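Local coordinates for tegumental protein 20.8 kDa (Clonorchis sinensis, PDB 5X2D) that probably binds calcium through the EF-hand part of the full-length protein, and is represented here by its dynein light chain-like domain, at residues 13-16 with 17-20; 45-48 with 49-53; 52-55 with 56-60. All coordinates share one frame; numbering follows the deposited sequence.

Interaction 1: residues 13-16 with 17-20; sequences NMSL and EDQI
Ser15 and Asp18 form an N-terminal helix cap, at the point where the chain leaves strand 7-13 and enters helix 16-29. Ser15 is the N-cap residue. Its OG accepts the backbone N-H of Asp18 at 3.1 Å, with an N-H...O angle of 159°. The hydroxyl can do this because OG lies between the backbone N and the carbonyl carbon (chi1 65°), turned back over the first turn. The same OG donates weakly to Asp18 OD2, 3.1 Å away, so it meets both the backbone and the side chain of Asp18. Behind the cap the helical bonds begin. Gln19 N donates to Ser15 O at 3.1 Å. Ile20 N donates to Leu16 O at 2.8 Å in a straighter bond.

The residue before the cap folds against the same turn. Met14 extends from the backbone with CG anti to its N (chi1 -172°), and Met14 CG meets Asp18 CB at 3.5 Å. Met14 SD lies 3.7 Å from Asp18 O, and the Met14 and Gln19 chains cross at a slant. The bend at chi3 of Met14 leaves its CE against the indole of Trp58. Gln19 reaches back with an extended chain. Gln19 NE2 makes a weak, bent bond to Met14 O at 3.4 Å, a loose link between the amide and the incoming loop. Gln19 is buried and also packs on Val9 and Ala12 of strand 7-13 and on Phe79 of strand 78-83. Met14 touches Phe79 too, so the start of the helix sits against the sheet.

The cap satisfies a backbone N-H that the first turn leaves without a helical acceptor. The Asp18 carboxylate lies near the positive end of the helix dipole, which would probably stabilise its charged form.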
loop_
_atom_site.group_PDB
_atom_site.type_symbol
_atom_site.label_atom_id
_atom_site.label_comp_id
_atom_site.label_asym_id
_atom_site.label_seq_id
_atom_site.Cartn_x
_atom_site.Cartn_y
_atom_site.Cartn_z
ATOM N N ASN A 13 -7.527 10.488 -7.304
ATOM C CA ASN A 13 -7.091 11.557 -8.168
ATOM C C ASN A 13 -7.355 11.081 -9.574
ATOM O O ASN A 13 -6.487 10.449 -10.191
ATOM C CB ASN A 13 -5.620 11.867 -7.913
ATOM C CG ASN A 13 -5.164 13.123 -8.583
ATOM O OD1 ASN A 13 -5.913 13.755 -9.337
ATOM N ND2 ASN A 13 -3.923 13.517 -8.298
ATOM N N MET A 14 -8.497 11.486 -10.117
ATOM C CA MET A 14 -9.022 10.817 -11.289
ATOM C C MET A 14 -10.385 11.390 -11.689
ATOM O O MET A 14 -11.113 11.954 -10.856
ATOM C CB MET A 14 -9.113 9.310 -10.976
ATOM C CG MET A 14 -9.465 8.397 -12.127
ATOM S SD MET A 14 -9.161 6.642 -11.763
ATOM C CE MET A 14 -7.503 6.658 -11.074
ATOM N N SER A 15 -10.733 11.232 -12.965
ATOM C CA SER A 15 -12.056 11.611 -13.458
ATOM C C SER A 15 -13.021 10.522 -13.054
ATOM O O SER A 15 -12.589 9.406 -12.782
ATOM C CB SER A 15 -12.061 11.807 -14.980
ATOM O OG SER A 15 -11.804 10.592 -15.674
ATOM N N LEU A 16 -14.309 10.843 -12.991
ATOM C CA LEU A 16 -15.314 9.816 -12.709
ATOM C C LEU A 16 -15.322 8.802 -13.822
ATOM O O LEU A 16 -15.566 7.617 -13.598
ATOM C CB LEU A 16 -16.723 10.393 -12.561
ATOM C CG LEU A 16 -17.166 10.861 -11.184
ATOM C CD1 LEU A 16 -18.474 11.660 -11.238
ATOM C CD2 LEU A 16 -17.321 9.636 -10.290
ATOM N N GLU A 17 -15.069 9.286 -15.031
ATOM C CA GLU A 17 -15.070 8.425 -16.196
ATOM C C GLU A 17 -14.049 7.299 -15.998
ATOM O O GLU A 17 -14.367 6.121 -16.159
ATOM C CB GLU A 17 -14.773 9.244 -17.462
ATOM C CG GLU A 17 -14.829 8.444 -18.746
ATOM C CD GLU A 17 -14.660 9.306 -19.981
ATOM O OE1 GLU A 17 -14.163 10.447 -19.858
ATOM O OE2 GLU A 17 -15.052 8.846 -21.073
ATOM N N ASP A 18 -12.845 7.660 -15.576
ATOM C CA ASP A 18 -11.812 6.667 -15.357
ATOM C C ASP A 18 -12.049 5.855 -14.095
ATOM O O ASP A 18 -11.521 4.763 -13.947
ATOM C CB ASP A 18 -10.440 7.334 -15.292
ATOM C CG ASP A 18 -10.037 7.969 -16.609
ATOM O OD1 ASP A 18 -10.463 7.464 -17.675
ATOM O OD2 ASP A 18 -9.324 8.999 -16.560
ATOM N N GLN A 19 -12.829 6.382 -13.173
ATOM C CA GLN A 19 -13.140 5.624 -11.976
ATOM C C GLN A 19 -14.136 4.543 -12.322
ATOM O O GLN A 19 -14.041 3.399 -11.865
ATOM C CB GLN A 19 -13.700 6.520 -10.871
ATOM C CG GLN A 19 -12.631 7.192 -10.042
ATOM C CD GLN A 19 -13.233 8.190 -9.103
ATOM O OE1 GLN A 19 -14.096 7.833 -8.305
ATOM N NE2 GLN A 19 -12.811 9.460 -9.202
ATOM N N ILE A 20 -15.099 4.933 -13.136
ATOM C CA ILE A 20 -16.161 4.045 -13.534
ATOM C C ILE A 20 -15.604 2.848 -14.291
ATOM O O ILE A 20 -16.038 1.731 -14.045
ATOM C CB ILE A 20 -17.205 4.782 -14.380
ATOM C CG1 ILE A 20 -18.062 5.675 -13.475
ATOM C CG2 ILE A 20 -18.078 3.802 -15.141
ATOM C CD1 ILE A 20 -19.046 6.562 -14.221
#

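Interaction 2: residues 45-48 with 49-53; sequences NLKS and FADKT
Lys47 and Asp51 form an i to i+4 salt bridge on one side of helix 36-54. NZ of Lys47 lies 3.3 Å from OD2 of Asp51, and the bond within the bridge is weak. The lysine chain leaves with CG anti to the backbone N (chi1 180°), then bends so that NZ comes up beside OD2 rather than over a face of the carboxylate. Lys47 CG lies 3.7 Å from Asp51 OD2. The stronger polar partner of NZ is the backbone O of Trp58, while Asp51 OD1 bonds weakly to Trp58 N.

Backbone bonds hold the turn beneath. Asp51 N donates to Lys47 O at 3.0 Å, nearly straight at 173°. Ala50 N donates to Leu46 O, also at 3.0 Å. Helix 36-54 is the second of the two helices that pack on the sheet of the dynein light chain-like fold. Leu46 packs on Val60 and Ala50 on Trp58, both of strand 58-63.

Thr53 OG1 donates to Phe49 O at 2.7 Å from above the carbonyl plane. The hydroxyl has a further hydrogen bond with Ala50 O. It also happens to lie near one face of the Phe49 ring, offset toward the rim.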
loop_
_atom_site.group_PDB
_atom_site.type_symbol
_atom_site.label_atom_id
_atom_site.label_comp_id
_atom_site.label_asym_id
_atom_site.label_seq_id
_atom_site.Cartn_x
_atom_site.Cartn_y
_atom_site.Cartn_z
ATOM N N ASN A 45 -4.068 -9.183 -13.412
ATOM C CA ASN A 45 -4.900 -8.857 -14.576
ATOM C C ASN A 45 -5.675 -7.551 -14.357
ATOM O O ASN A 45 -6.268 -7.033 -15.302
ATOM C CB ASN A 45 -5.904 -9.962 -14.993
ATOM C CG ASN A 45 -6.634 -10.606 -13.831
ATOM O OD1 ASN A 45 -6.237 -11.639 -13.319
ATOM N ND2 ASN A 45 -7.702 -9.965 -13.392
ATOM N N LEU A 46 -5.667 -7.016 -13.134
ATOM C CA LEU A 46 -6.153 -5.652 -12.914
ATOM C C LEU A 46 -5.111 -4.615 -13.355
ATOM O O LEU A 46 -5.440 -3.645 -14.052
ATOM C CB LEU A 46 -6.541 -5.432 -11.444
ATOM C CG LEU A 46 -7.887 -6.014 -10.978
ATOM C CD1 LEU A 46 -8.253 -5.474 -9.607
ATOM C CD2 LEU A 46 -9.008 -5.741 -11.986
ATOM N N LYS A 47 -3.864 -4.821 -12.930
ATOM C CA LYS A 47 -2.743 -4.014 -13.393
ATOM C C LYS A 47 -2.711 -4.026 -14.910
ATOM O O LYS A 47 -2.648 -2.982 -15.561
ATOM C CB LYS A 47 -1.400 -4.534 -12.857
ATOM C CG LYS A 47 -0.190 -3.714 -13.322
ATOM C CD LYS A 47 0.995 -4.604 -13.745
ATOM C CE LYS A 47 2.355 -3.994 -13.396
ATOM N NZ LYS A 47 2.535 -2.591 -13.841
ATOM N N SER A 48 -2.758 -5.228 -15.466
ATOM C CA SER A 48 -2.643 -5.394 -16.901
ATOM C C SER A 48 -3.838 -4.773 -17.612
ATOM O O SER A 48 -3.744 -4.440 -18.795
ATOM C CB SER A 48 -2.507 -6.870 -17.261
ATOM O OG SER A 48 -2.452 -7.030 -18.663
ATOM N N PHE A 49 -4.956 -4.616 -16.897
ATOM C CA PHE A 49 -6.100 -3.879 -17.437
ATOM C C PHE A 49 -5.834 -2.387 -17.532
ATOM O O PHE A 49 -6.119 -1.760 -18.551
ATOM C CB PHE A 49 -7.350 -4.067 -16.579
ATOM C CG PHE A 49 -8.469 -3.122 -16.941
ATOM C CD1 PHE A 49 -9.296 -3.390 -18.029
ATOM C CD2 PHE A 49 -8.685 -1.958 -16.212
ATOM C CE1 PHE A 49 -10.332 -2.523 -18.373
ATOM C CE2 PHE A 49 -9.721 -1.078 -16.551
ATOM C CZ PHE A 49 -10.542 -1.362 -17.633
ATOM N N ALA A 50 -5.304 -1.828 -16.447
ATOM C CA ALA A 50 -5.094 -0.392 -16.346
ATOM C C ALA A 50 -4.060 0.047 -17.351
ATOM O O ALA A 50 -4.293 1.017 -18.075
ATOM C CB ALA A 50 -4.663 0.002 -14.942
ATOM N N ASP A 51 -2.947 -0.691 -17.430
ATOM C CA ASP A 51 -1.853 -0.321 -18.333
ATOM C C ASP A 51 -2.316 -0.253 -19.786
ATOM O O ASP A 51 -1.873 0.615 -20.539
ATOM C CB ASP A 51 -0.669 -1.298 -18.240
ATOM C CG ASP A 51 -0.125 -1.457 -16.825
ATOM O OD1 ASP A 51 -0.525 -0.686 -15.923
ATOM O OD2 ASP A 51 0.739 -2.350 -16.637
ATOM N N LYS A 52 -3.221 -1.144 -20.175
ATOM C CA LYS A 52 -3.746 -1.100 -21.532
ATOM C C LYS A 52 -4.696 0.071 -21.681
ATOM O O LYS A 52 -4.635 0.795 -22.671
ATOM C CB LYS A 52 -4.444 -2.415 -21.917
ATOM C CG LYS A 52 -5.347 -2.291 -23.148
ATOM C CD LYS A 52 -5.976 -3.621 -23.548
ATOM C CE LYS A 52 -6.325 -3.639 -25.041
ATOM N NZ LYS A 52 -5.256 -4.209 -25.925
ATOM N N THR A 53 -5.582 0.254 -20.705
ATOM C CA THR A 53 -6.619 1.272 -20.828
ATOM C C THR A 53 -6.111 2.693 -20.542
ATOM O O THR A 53 -6.346 3.599 -21.340
ATOM C CB THR A 53 -7.816 0.956 -19.896
ATOM O OG1 THR A 53 -7.333 0.612 -18.594
ATOM C CG2 THR A 53 -8.627 -0.217 -20.443
#

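Interaction 3: residues 52-55 with 56-60; sequences KTFG and GCWQV
Gly56 follows Gly55 directly, and this glycine pair turns the chain out of helix 36-54. Gly55 is the first residue to leave helical angles (phi 90°), and Gly56 also has positive phi. The turn leaves Gly55 O directed back at the side chain of Trp58.

Cys57 comes next. Its side chain points away from residues 52-55.

Trp58 begins the strand and makes the main contact. CG lies anti to the carbonyl carbon (chi1 -76°), which swings the indole back toward the end of the helix. Trp58 NE1 donates to Gly55 O at 2.9 Å. The oxygen sits at the indole edge, a little out of the ring plane. Gly55 O also accepts from Gln92 NE2 of strand 87-92, so two donors share this carbonyl. The six-membered ring of Trp58 meets Phe54: Trp58 CZ2 lies 3.6 Å from Phe54 CB and 3.7 Å from Phe54 CD2. The two rings are oblique, with planes at 50° and centroids 5.6 Å apart. Thr53 OG1 lies over one face of the Phe54 ring. Trp58 is buried, and it also packs on Phe90 and Met77.

Further along the strand, Val60 makes backbone hydrogen bonds to the second subunit.

The arrangement is a helix-to-strand turn braced by an indole N-H. Strand 58-63, outermost within this chain, is bonded to the second subunit, consistent with the dimer of the dynein light chain fold.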
loop_
_atom_site.group_PDB
_atom_site.type_symbol
_atom_site.label_atom_id
_atom_site.label_comp_id
_atom_site.label_asym_id
_atom_site.label_seq_id
_atom_site.Cartn_x
_atom_site.Cartn_y
_atom_site.Cartn_z
ATOM N N LYS A 52 -3.221 -1.144 -20.175
ATOM C CA LYS A 52 -3.746 -1.100 -21.532
ATOM C C LYS A 52 -4.696 0.071 -21.681
ATOM O O LYS A 52 -4.635 0.795 -22.671
ATOM C CB LYS A 52 -4.444 -2.415 -21.917
ATOM C CG LYS A 52 -5.347 -2.291 -23.148
ATOM C CD LYS A 52 -5.976 -3.621 -23.548
ATOM C CE LYS A 52 -6.325 -3.639 -25.041
ATOM N NZ LYS A 52 -5.256 -4.209 -25.925
ATOM N N THR A 53 -5.582 0.254 -20.705
ATOM C CA THR A 53 -6.619 1.272 -20.828
ATOM C C THR A 53 -6.111 2.693 -20.542
ATOM O O THR A 53 -6.346 3.599 -21.340
ATOM C CB THR A 53 -7.816 0.956 -19.896
ATOM O OG1 THR A 53 -7.333 0.612 -18.594
ATOM C CG2 THR A 53 -8.627 -0.217 -20.443
ATOM N N PHE A 54 -5.436 2.898 -19.411
ATOM C CA PHE A 54 -5.023 4.252 -19.017
ATOM C C PHE A 54 -3.577 4.648 -19.358
ATOM O O PHE A 54 -3.214 5.820 -19.252
ATOM C CB PHE A 54 -5.262 4.443 -17.515
ATOM C CG PHE A 54 -6.646 4.039 -17.074
ATOM C CD1 PHE A 54 -7.763 4.650 -17.615
ATOM C CD2 PHE A 54 -6.829 3.055 -16.113
ATOM C CE1 PHE A 54 -9.020 4.286 -17.224
ATOM C CE2 PHE A 54 -8.104 2.692 -15.707
ATOM C CZ PHE A 54 -9.196 3.305 -16.263
ATOM N N GLY A 55 -2.751 3.691 -19.761
ATOM C CA GLY A 55 -1.369 4.002 -20.087
ATOM C C GLY A 55 -0.428 3.888 -18.896
ATOM O O GLY A 55 -0.864 3.930 -17.742
ATOM N N GLY A 56 0.858 3.695 -19.179
ATOM C CA GLY A 56 1.884 3.668 -18.149
ATOM C C GLY A 56 1.907 2.384 -17.351
ATOM O O GLY A 56 1.139 1.464 -17.642
ATOM N N CYS A 57 2.772 2.325 -16.337
ATOM C CA CYS A 57 2.802 1.178 -15.423
ATOM C C CYS A 57 1.965 1.485 -14.162
ATOM O O CYS A 57 2.074 2.555 -13.578
ATOM C CB CYS A 57 4.245 0.809 -15.046
ATOM S SG CYS A 57 5.442 0.990 -16.404
ATOM N N TRP A 58 1.113 0.544 -13.770
ATOM C CA TRP A 58 0.253 0.702 -12.605
ATOM C C TRP A 58 0.578 -0.264 -11.478
ATOM O O TRP A 58 0.934 -1.411 -11.733
ATOM C CB TRP A 58 -1.192 0.492 -13.013
ATOM C CG TRP A 58 -1.797 1.639 -13.757
ATOM C CD1 TRP A 58 -1.589 1.979 -15.065
ATOM C CD2 TRP A 58 -2.757 2.571 -13.249
ATOM N NE1 TRP A 58 -2.352 3.073 -15.395
ATOM C CE2 TRP A 58 -3.078 3.454 -14.296
ATOM C CE3 TRP A 58 -3.370 2.744 -12.006
ATOM C CZ2 TRP A 58 -3.986 4.491 -14.141
ATOM C CZ3 TRP A 58 -4.260 3.776 -11.857
ATOM C CH2 TRP A 58 -4.566 4.636 -12.918
ATOM N N GLN A 59 0.396 0.156 -10.230
ATOM C CA GLN A 59 0.557 -0.784 -9.133
ATOM C C GLN A 59 -0.772 -0.956 -8.428
ATOM O O GLN A 59 -1.364 0.018 -7.948
ATOM C CB GLN A 59 1.637 -0.346 -8.147
ATOM C CG GLN A 59 2.150 -1.551 -7.374
ATOM C CD GLN A 59 3.414 -1.294 -6.598
ATOM O OE1 GLN A 59 3.639 -0.184 -6.107
ATOM N NE2 GLN A 59 4.262 -2.327 -6.485
ATOM N N VAL A 60 -1.246 -2.201 -8.385
ATOM C CA VAL A 60 -2.557 -2.513 -7.824
ATOM C C VAL A 60 -2.368 -3.291 -6.530
ATOM O O VAL A 60 -1.748 -4.361 -6.507
ATOM C CB VAL A 60 -3.424 -3.341 -8.798
ATOM C CG1 VAL A 60 -4.748 -3.702 -8.152
ATOM C CG2 VAL A 60 -3.672 -2.579 -10.068
#

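How the interactions relate
Interaction 1 comes first along the chain and opens helix 16-29. Interaction 2 lies within helix 36-54. Interaction 3 begins on the stretch where interaction 2 ends and takes that helix into strand 58-63. Interactions 2 and 3 have centres about 5 Å apart and share Lys52 and Thr53. The centre of interaction 1 is about 15 Å from that of interaction 2, and the two do not touch. Interaction 1 does meet interaction 3, where Asp18 packs on Phe54 and Met14 on Trp58. Interactions 1 and 3 thus sit at helix ends that face the sheet, while Lys47 and Asp51 of interaction 2 reach Trp58 of interaction 3.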